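PDB 4EHW: tetraacyldisaccharide 4'-kinase from Aquifex aeolicus, which phosphorylates the 4'-position of a tetraacyldisaccharide 1-phosphate with ATP, giving lipid IVA in lipid A biosynthesis. Local coordinates for residues D224-R229 with I276-P281. Residues are numbered along the deposited sequence; the frame is centred on the assembly and turned at random.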
loop_
_atom_site.group_PDB
_atom_site.type_symbol
_atom_site.label_atom_id
_atom_site.label_comp_id
_atom_site.label_asym_id
_atom_site.label_seq_id
_atom_site.Cartn_x
_atom_site.Cartn_y
_atom_site.Cartn_z
ATOM N N ASP A 224 -20.967 -13.936 5.897
ATOM C CA ASP A 224 -21.983 -14.820 6.487
ATOM C C ASP A 224 -21.610 -15.825 7.595
ATOM O O ASP A 224 -22.453 -16.204 8.418
ATOM C CB ASP A 224 -22.473 -15.738 5.362
ATOM C CG ASP A 224 -23.655 -15.169 4.616
ATOM O OD1 ASP A 224 -23.450 -14.372 3.669
ATOM O OD2 ASP A 224 -24.796 -15.531 4.977
ATOM N N ILE A 225 -20.363 -16.283 7.601
ATOM C CA ILE A 225 -19.971 -17.361 8.507
ATOM C C ILE A 225 -19.798 -16.743 9.886
ATOM O O ILE A 225 -19.626 -17.450 10.878
ATOM C CB ILE A 225 -18.665 -18.064 8.093
ATOM C CG1 ILE A 225 -17.463 -17.134 8.298
ATOM C CG2 ILE A 225 -18.758 -18.544 6.646
ATOM C CD1 ILE A 225 -16.144 -17.732 7.848
ATOM N N LEU A 226 -19.855 -15.421 9.957
ATOM C CA LEU A 226 -19.631 -14.733 11.224
ATOM C C LEU A 226 -20.907 -14.612 12.032
ATOM O O LEU A 226 -20.895 -14.129 13.167
ATOM C CB LEU A 226 -19.023 -13.341 10.984
ATOM C CG LEU A 226 -17.523 -13.337 10.662
ATOM C CD1 LEU A 226 -16.939 -11.963 10.944
ATOM C CD2 LEU A 226 -16.793 -14.416 11.473
ATOM N N LYS A 227 -22.017 -15.051 11.450
ATOM C CA LYS A 227 -23.317 -14.797 12.060
ATOM C C LYS A 227 -23.650 -15.716 13.225
ATOM O O LYS A 227 -23.482 -16.940 13.161
ATOM C CB LYS A 227 -24.419 -14.758 11.013
ATOM C CG LYS A 227 -24.232 -13.610 10.044
ATOM C CD LYS A 227 -24.441 -12.265 10.735
ATOM C CE LYS A 227 -24.351 -11.117 9.738
ATOM N NZ LYS A 227 -22.939 -10.958 9.303
ATOM N N GLU A 228 -24.112 -15.092 14.301
ATOM C CA GLU A 228 -24.370 -15.791 15.550
ATOM C C GLU A 228 -23.126 -16.558 15.969
ATOM O O GLU A 228 -23.212 -17.589 16.649
ATOM C CB GLU A 228 -25.590 -16.709 15.427
ATOM C CG GLU A 228 -26.921 -15.957 15.492
ATOM C CD GLU A 228 -28.123 -16.884 15.433
ATOM O OE1 GLU A 228 -28.088 -17.852 14.641
ATOM O OE2 GLU A 228 -29.091 -16.656 16.196
ATOM N N ARG A 229 -21.969 -16.041 15.549
ATOM C CA ARG A 229 -20.676 -16.473 16.077
ATOM C C ARG A 229 -20.003 -15.258 16.727
ATOM O O ARG A 229 -20.263 -14.117 16.325
ATOM C CB ARG A 229 -19.781 -17.029 14.959
ATOM C CG ARG A 229 -20.357 -18.205 14.181
ATOM C CD ARG A 229 -20.429 -19.437 15.058
ATOM N NE ARG A 229 -19.198 -19.612 15.824
ATOM C CZ ARG A 229 -18.220 -20.460 15.507
ATOM N NH1 ARG A 229 -18.334 -21.234 14.435
ATOM N NH2 ARG A 229 -17.130 -20.546 16.264
ATOM N N ILE A 276 -13.173 -18.958 16.007
ATOM C CA ILE A 276 -12.964 -18.159 14.815
ATOM C C ILE A 276 -12.079 -16.986 15.166
ATOM O O ILE A 276 -12.397 -16.214 16.072
ATOM C CB ILE A 276 -14.316 -17.678 14.244
ATOM C CG1 ILE A 276 -15.102 -18.876 13.690
ATOM C CG2 ILE A 276 -14.109 -16.640 13.159
ATOM C CD1 ILE A 276 -16.551 -18.551 13.270
ATOM N N TYR A 277 -10.961 -16.859 14.457
ATOM C CA TYR A 277 -10.034 -15.751 14.675
ATOM C C TYR A 277 -10.109 -14.692 13.561
ATOM O O TYR A 277 -10.159 -15.039 12.377
ATOM C CB TYR A 277 -8.603 -16.286 14.764
ATOM C CG TYR A 277 -8.343 -17.074 16.021
ATOM C CD1 TYR A 277 -7.939 -16.440 17.187
ATOM C CD2 TYR A 277 -8.494 -18.454 16.046
ATOM C CE1 TYR A 277 -7.701 -17.159 18.358
ATOM C CE2 TYR A 277 -8.250 -19.181 17.207
ATOM C CZ TYR A 277 -7.862 -18.525 18.363
ATOM O OH TYR A 277 -7.614 -19.246 19.514
ATOM N N LEU A 278 -10.111 -13.414 13.954
ATOM C CA LEU A 278 -9.959 -12.295 13.032
ATOM C C LEU A 278 -8.673 -11.547 13.340
ATOM O O LEU A 278 -8.388 -11.259 14.502
ATOM C CB LEU A 278 -11.153 -11.333 13.121
ATOM C CG LEU A 278 -12.078 -11.397 11.910
ATOM C CD1 LEU A 278 -12.588 -12.816 11.779
ATOM C CD2 LEU A 278 -13.238 -10.426 12.015
ATOM N N THR A 279 -7.891 -11.254 12.302
ATOM C CA THR A 279 -6.679 -10.451 12.444
ATOM C C THR A 279 -6.491 -9.568 11.208
ATOM O O THR A 279 -7.421 -9.436 10.397
ATOM C CB THR A 279 -5.437 -11.322 12.664
ATOM O OG1 THR A 279 -4.305 -10.477 12.908
ATOM C CG2 THR A 279 -5.165 -12.212 11.433
ATOM N N THR A 280 -5.312 -8.960 11.043
ATOM C CA THR A 280 -5.097 -8.089 9.875
ATOM C C THR A 280 -4.389 -8.825 8.742
ATOM O O THR A 280 -3.612 -9.749 8.990
ATOM C CB THR A 280 -4.250 -6.827 10.192
ATOM O OG1 THR A 280 -2.875 -7.202 10.347
ATOM C CG2 THR A 280 -4.754 -6.118 11.455
ATOM N N PRO A 281 -4.625 -8.380 7.499
ATOM C CA PRO A 281 -3.965 -8.950 6.323
ATOM C C PRO A 281 -2.462 -9.143 6.540
ATOM O O PRO A 281 -1.931 -10.183 6.129
ATOM C CB PRO A 281 -4.227 -7.902 5.239
ATOM C CG PRO A 281 -5.559 -7.291 5.638
ATOM C CD PRO A 281 -5.543 -7.273 7.148
HETATM O O HOH W 1 -15.413 -18.558 17.790
#
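The guanidinium of Arg-229 carries the methyl end of Ile-276 over one face: CD1 stands 3.3 Å above the plane, over its centre, and lies 3.4 Å from CZ. Bends at chi2 and chi3 (-69° and -45°) bring the guanidinium round over that methyl, while CB and CG, nearer the backbone, also lie within contact of it; the two side chains cross at about a right angle. The arrangement illustrates how an arginine can give a flat face to a hydrocarbon while its N-H groups bind polar partners. Here NH2 is hydrogen-bonded to Gly-274 O and makes a weak bond to a water, which also accepts from the backbone N of Ile-276 at 2.9 Å.

Deeper in, leucine and isoleucine side chains carry the contact. The two branches of Leu-226 divide the work, CD2 resting 3.9 Å from CG2 of Ile-276 and CD1 meeting CD2 of Leu-278 tip to tip at 4.1 Å. A type II turn brings its first and last residues, Leu-226 and Arg-229, to the same isoleucine.

Strand 276-279 lies between two parallel neighbours, 231-235 and 293-302, and the loop before 231-235 packs against this middle strand, away from the predicted ATP site. Leu-226 also touches Val-231, while Ile-252 touches both leucines and Leu-247 of helix 242-249 packs on Leu-278.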